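Citrate synthase (Thermotoga maritima, PDB 2P2W) probably catalyses the condensation of oxaloacetate with acetyl-CoA and water to give citrate and CoA, a step of the tricarboxylic acid cycle. Local coordinates at residues F42-Y51 with E59-M67. Sequence-based numbering, arbitrary orientation.
Sequences FEETAYFLWY and ELEEFKRKM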
loop_
_atom_site.group_PDB
_atom_site.type_symbol
_atom_site.label_atom_id
_atom_site.label_comp_id
_atom_site.label_asym_id
_atom_site.label_seq_id
_atom_site.Cartn_x
_atom_site.Cartn_y
_atom_site.Cartn_z
ATOM N N PHE A 42 -9.761 -12.542 21.460
ATOM C CA PHE A 42 -8.999 -11.661 20.585
ATOM C C PHE A 42 -7.656 -11.302 21.217
ATOM O O PHE A 42 -6.606 -11.497 20.607
ATOM C CB PHE A 42 -9.784 -10.376 20.306
ATOM C CG PHE A 42 -9.231 -9.557 19.168
ATOM C CD1 PHE A 42 -8.082 -8.787 19.339
ATOM C CD2 PHE A 42 -9.870 -9.542 17.929
ATOM C CE1 PHE A 42 -7.578 -8.009 18.292
ATOM C CE2 PHE A 42 -9.377 -8.768 16.873
ATOM C CZ PHE A 42 -8.229 -8.000 17.052
ATOM N N GLU A 43 -7.694 -10.776 22.438
ATOM C CA GLU A 43 -6.473 -10.375 23.122
ATOM C C GLU A 43 -5.488 -11.511 23.368
ATOM O O GLU A 43 -4.283 -11.325 23.209
ATOM C CB GLU A 43 -6.800 -9.684 24.449
ATOM C CG GLU A 43 -7.536 -8.363 24.291
ATOM C CD GLU A 43 -9.035 -8.488 24.490
ATOM O OE1 GLU A 43 -9.610 -9.535 24.123
ATOM O OE2 GLU A 43 -9.642 -7.526 25.003
ATOM N N GLU A 44 -5.985 -12.683 23.755
ATOM C CA GLU A 44 -5.087 -13.809 24.012
ATOM C C GLU A 44 -4.390 -14.313 22.751
ATOM O O GLU A 44 -3.192 -14.600 22.768
ATOM C CB GLU A 44 -5.837 -14.972 24.673
ATOM C CG GLU A 44 -4.905 -16.079 25.152
ATOM C CD GLU A 44 -5.642 -17.288 25.691
ATOM O OE1 GLU A 44 -6.332 -17.971 24.906
ATOM O OE2 GLU A 44 -5.531 -17.552 26.908
ATOM N N THR A 45 -5.131 -14.431 21.652
ATOM C CA THR A 45 -4.518 -14.903 20.418
ATOM C C THR A 45 -3.594 -13.840 19.823
ATOM O O THR A 45 -2.552 -14.163 19.260
ATOM C CB THR A 45 -5.582 -15.324 19.388
ATOM O OG1 THR A 45 -6.289 -16.472 19.887
ATOM C CG2 THR A 45 -4.919 -15.685 18.051
ATOM N N ALA A 46 -3.967 -12.571 19.966
ATOM C CA ALA A 46 -3.137 -11.485 19.450
ATOM C C ALA A 46 -1.825 -11.478 20.229
ATOM O O ALA A 46 -0.746 -11.283 19.665
ATOM C CB ALA A 46 -3.854 -10.152 19.610
ATOM N N TYR A 47 -1.927 -11.696 21.535
ATOM C CA TYR A 47 -0.745 -11.735 22.389
ATOM C C TYR A 47 0.160 -12.855 21.883
ATOM O O TYR A 47 1.369 -12.679 21.720
ATOM C CB TYR A 47 -1.150 -12.027 23.834
ATOM C CG TYR A 47 0.013 -12.065 24.801
ATOM C CD1 TYR A 47 0.849 -13.183 24.878
ATOM C CD2 TYR A 47 0.288 -10.981 25.627
ATOM C CE1 TYR A 47 1.931 -13.215 25.759
ATOM C CE2 TYR A 47 1.365 -11.004 26.511
ATOM C CZ TYR A 47 2.181 -12.122 26.571
ATOM O OH TYR A 47 3.236 -12.142 27.452
ATOM N N PHE A 48 -0.448 -14.010 21.635
ATOM C CA PHE A 48 0.275 -15.183 21.157
ATOM C C PHE A 48 0.978 -14.919 19.826
ATOM O O PHE A 48 2.125 -15.320 19.630
ATOM C CB PHE A 48 -0.695 -16.360 21.025
ATOM C CG PHE A 48 -0.048 -17.640 20.578
ATOM C CD1 PHE A 48 1.146 -18.070 21.149
ATOM C CD2 PHE A 48 -0.650 -18.432 19.607
ATOM C CE1 PHE A 48 1.734 -19.273 20.757
ATOM C CE2 PHE A 48 -0.073 -19.637 19.209
ATOM C CZ PHE A 48 1.123 -20.057 19.786
ATOM N N LEU A 49 0.293 -14.238 18.914
ATOM C CA LEU A 49 0.882 -13.934 17.613
ATOM C C LEU A 49 2.055 -12.954 17.716
ATOM O O LEU A 49 3.077 -13.136 17.059
ATOM C CB LEU A 49 -0.188 -13.376 16.666
ATOM C CG LEU A 49 -1.174 -14.415 16.125
ATOM C CD1 LEU A 49 -2.303 -13.736 15.356
ATOM C CD2 LEU A 49 -0.421 -15.390 15.223
ATOM N N TRP A 50 1.911 -11.925 18.549
ATOM C CA TRP A 50 2.962 -10.922 18.714
ATOM C C TRP A 50 4.131 -11.335 19.607
ATOM O O TRP A 50 5.280 -11.010 19.313
ATOM C CB TRP A 50 2.383 -9.613 19.273
ATOM C CG TRP A 50 1.690 -8.749 18.260
ATOM C CD1 TRP A 50 2.121 -8.456 16.995
ATOM C CD2 TRP A 50 0.467 -8.028 18.443
ATOM N NE1 TRP A 50 1.241 -7.594 16.380
ATOM C CE2 TRP A 50 0.216 -7.316 17.245
ATOM C CE3 TRP A 50 -0.444 -7.912 19.504
ATOM C CZ2 TRP A 50 -0.910 -6.499 17.079
ATOM C CZ3 TRP A 50 -1.564 -7.098 19.338
ATOM C CH2 TRP A 50 -1.785 -6.403 18.131
ATOM N N TYR A 51 3.842 -12.042 20.695
ATOM C CA TYR A 51 4.890 -12.438 21.636
ATOM C C TYR A 51 5.457 -13.841 21.491
ATOM O O TYR A 51 6.516 -14.136 22.044
ATOM C CB TYR A 51 4.394 -12.218 23.065
ATOM C CG TYR A 51 4.234 -10.753 23.401
ATOM C CD1 TYR A 51 5.341 -9.968 23.734
ATOM C CD2 TYR A 51 2.983 -10.138 23.348
ATOM C CE1 TYR A 51 5.205 -8.610 24.003
ATOM C CE2 TYR A 51 2.837 -8.783 23.614
ATOM C CZ TYR A 51 3.952 -8.024 23.941
ATOM O OH TYR A 51 3.807 -6.682 24.208
ATOM N N GLU A 59 -0.263 -11.965 32.805
ATOM C CA GLU A 59 0.161 -11.345 31.555
ATOM C C GLU A 59 -1.055 -10.973 30.706
ATOM O O GLU A 59 -1.127 -9.867 30.170
ATOM C CB GLU A 59 1.088 -12.281 30.772
ATOM C CG GLU A 59 2.558 -12.135 31.156
ATOM C CD GLU A 59 3.399 -13.316 30.718
ATOM O OE1 GLU A 59 2.816 -14.378 30.410
ATOM O OE2 GLU A 59 4.642 -13.188 30.689
ATOM N N LEU A 60 -2.013 -11.888 30.593
ATOM C CA LEU A 60 -3.213 -11.616 29.808
ATOM C C LEU A 60 -4.006 -10.465 30.416
ATOM O O LEU A 60 -4.503 -9.595 29.701
ATOM C CB LEU A 60 -4.103 -12.858 29.733
ATOM C CG LEU A 60 -5.377 -12.684 28.895
ATOM C CD1 LEU A 60 -5.004 -12.257 27.484
ATOM C CD2 LEU A 60 -6.155 -13.988 28.865
ATOM N N GLU A 61 -4.121 -10.469 31.739
ATOM C CA GLU A 61 -4.851 -9.424 32.445
ATOM C C GLU A 61 -4.235 -8.061 32.150
ATOM O O GLU A 61 -4.940 -7.105 31.821
ATOM C CB GLU A 61 -4.821 -9.686 33.955
ATOM C CG GLU A 61 -5.806 -8.842 34.747
ATOM C CD GLU A 61 -5.607 -8.957 36.254
ATOM O OE1 GLU A 61 -4.485 -8.678 36.738
ATOM O OE2 GLU A 61 -6.577 -9.328 36.951
ATOM N N GLU A 62 -2.915 -7.976 32.273
ATOM C CA GLU A 62 -2.203 -6.729 32.017
ATOM C C GLU A 62 -2.270 -6.336 30.542
ATOM O O GLU A 62 -2.388 -5.156 30.209
ATOM C CB GLU A 62 -0.744 -6.862 32.459
ATOM C CG GLU A 62 -0.564 -6.822 33.969
ATOM C CD GLU A 62 0.760 -7.410 34.419
ATOM O OE1 GLU A 62 1.758 -7.271 33.677
ATOM O OE2 GLU A 62 0.803 -8.002 35.519
ATOM N N PHE A 63 -2.201 -7.325 29.659
ATOM C CA PHE A 63 -2.261 -7.047 28.230
ATOM C C PHE A 63 -3.651 -6.537 27.847
ATOM O O PHE A 63 -3.782 -5.665 26.989
ATOM C CB PHE A 63 -1.922 -8.304 27.422
ATOM C CG PHE A 63 -1.814 -8.062 25.938
ATOM C CD1 PHE A 63 -0.817 -7.231 25.424
ATOM C CD2 PHE A 63 -2.718 -8.648 25.058
ATOM C CE1 PHE A 63 -0.723 -6.985 24.051
ATOM C CE2 PHE A 63 -2.634 -8.410 23.682
ATOM C CZ PHE A 63 -1.636 -7.576 23.178
ATOM N N LYS A 64 -4.689 -7.080 28.479
ATOM C CA LYS A 64 -6.050 -6.643 28.178
ATOM C C LYS A 64 -6.250 -5.204 28.628
ATOM O O LYS A 64 -6.919 -4.425 27.952
ATOM C CB LYS A 64 -7.087 -7.554 28.847
ATOM C CG LYS A 64 -7.411 -8.806 28.041
ATOM C CD LYS A 64 -8.388 -9.725 28.764
ATOM C CE LYS A 64 -9.754 -9.070 28.920
ATOM N NZ LYS A 64 -10.863 -10.061 28.817
ATOM N N ARG A 65 -5.666 -4.845 29.767
ATOM C CA ARG A 65 -5.785 -3.476 30.259
ATOM C C ARG A 65 -5.009 -2.519 29.355
ATOM O O ARG A 65 -5.406 -1.368 29.173
ATOM C CB ARG A 65 -5.270 -3.364 31.699
ATOM C CG ARG A 65 -6.162 -4.044 32.732
ATOM C CD ARG A 65 -5.984 -3.403 34.101
ATOM N NE ARG A 65 -4.613 -3.499 34.583
ATOM C CZ ARG A 65 -4.168 -4.465 35.382
ATOM N NH1 ARG A 65 -4.990 -5.420 35.795
ATOM N NH2 ARG A 65 -2.898 -4.476 35.765
ATOM N N LYS A 66 -3.905 -3.002 28.788
ATOM C CA LYS A 66 -3.080 -2.192 27.895
ATOM C C LYS A 66 -3.853 -1.857 26.622
ATOM O O LYS A 66 -3.960 -0.688 26.234
ATOM C CB LYS A 66 -1.796 -2.943 27.519
ATOM C CG LYS A 66 -0.936 -2.209 26.494
ATOM C CD LYS A 66 0.372 -2.942 26.218
ATOM C CE LYS A 66 1.364 -2.739 27.346
ATOM N NZ LYS A 66 2.244 -1.570 27.064
ATOM N N MET A 67 -4.383 -2.883 25.962
ATOM C CA MET A 67 -5.143 -2.647 24.743
ATOM C C MET A 67 -6.342 -1.751 25.036
ATOM O O MET A 67 -6.651 -0.849 24.262
ATOM C CB MET A 67 -5.604 -3.972 24.125
ATOM C CG MET A 67 -4.461 -4.787 23.530
ATOM S SD MET A 67 -5.029 -6.207 22.572
ATOM C CE MET A 67 -5.838 -5.376 21.208
HETATM O O HOH W 1 -10.651 -10.893 26.107
HETATM O O HOH W 2 -9.052 -5.287 26.199
#
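In the largely helical citrate synthase fold, helix 42-51 and segment 59-67 of the next helix, 57-69, interlock by knobs-into-holes packing, their segment axes crossing at 101°, with Phe-63 and Glu-43 as the knobs. Phe-63 suits its hole among Glu-43, Tyr-47, Trp-50 and Tyr-51 because its flat ring offers both faces and an edge. Tyr-47 makes a T-shaped stack with it, planes at 83°: its edge atom CD2 lies 3.6 Å from CG of Phe-63, while CG of Met-67 covers the opposite face. A tyrosine suits this place, its ring supplying the edge and its OH hydrogen-bonding NZ of Lys-53. At the ring's rim, CZ of Phe-63 meets CZ3 of Trp-50 at 3.9 Å. With chi1 at -174°, CG of Phe-63 stands anti to its backbone N, and the ring reaches the other helix. Cutting this side chain back to an alanine is likely to open a gap between the helices and leave the Tyr-47 edge without its aromatic face. Glu-43 combines an apolar stem with a polar end: its CG packs 3.7 Å from SD of Met-67, while the chain bends at chi2 and two waters link its carboxylate to NZ and O of Lys-64. His-147 N also binds this carboxylate. Helices 110-133 and 317-337 pack against Trp-50, and Ile-360 of the second subunit covers Glu-44 and Leu-60.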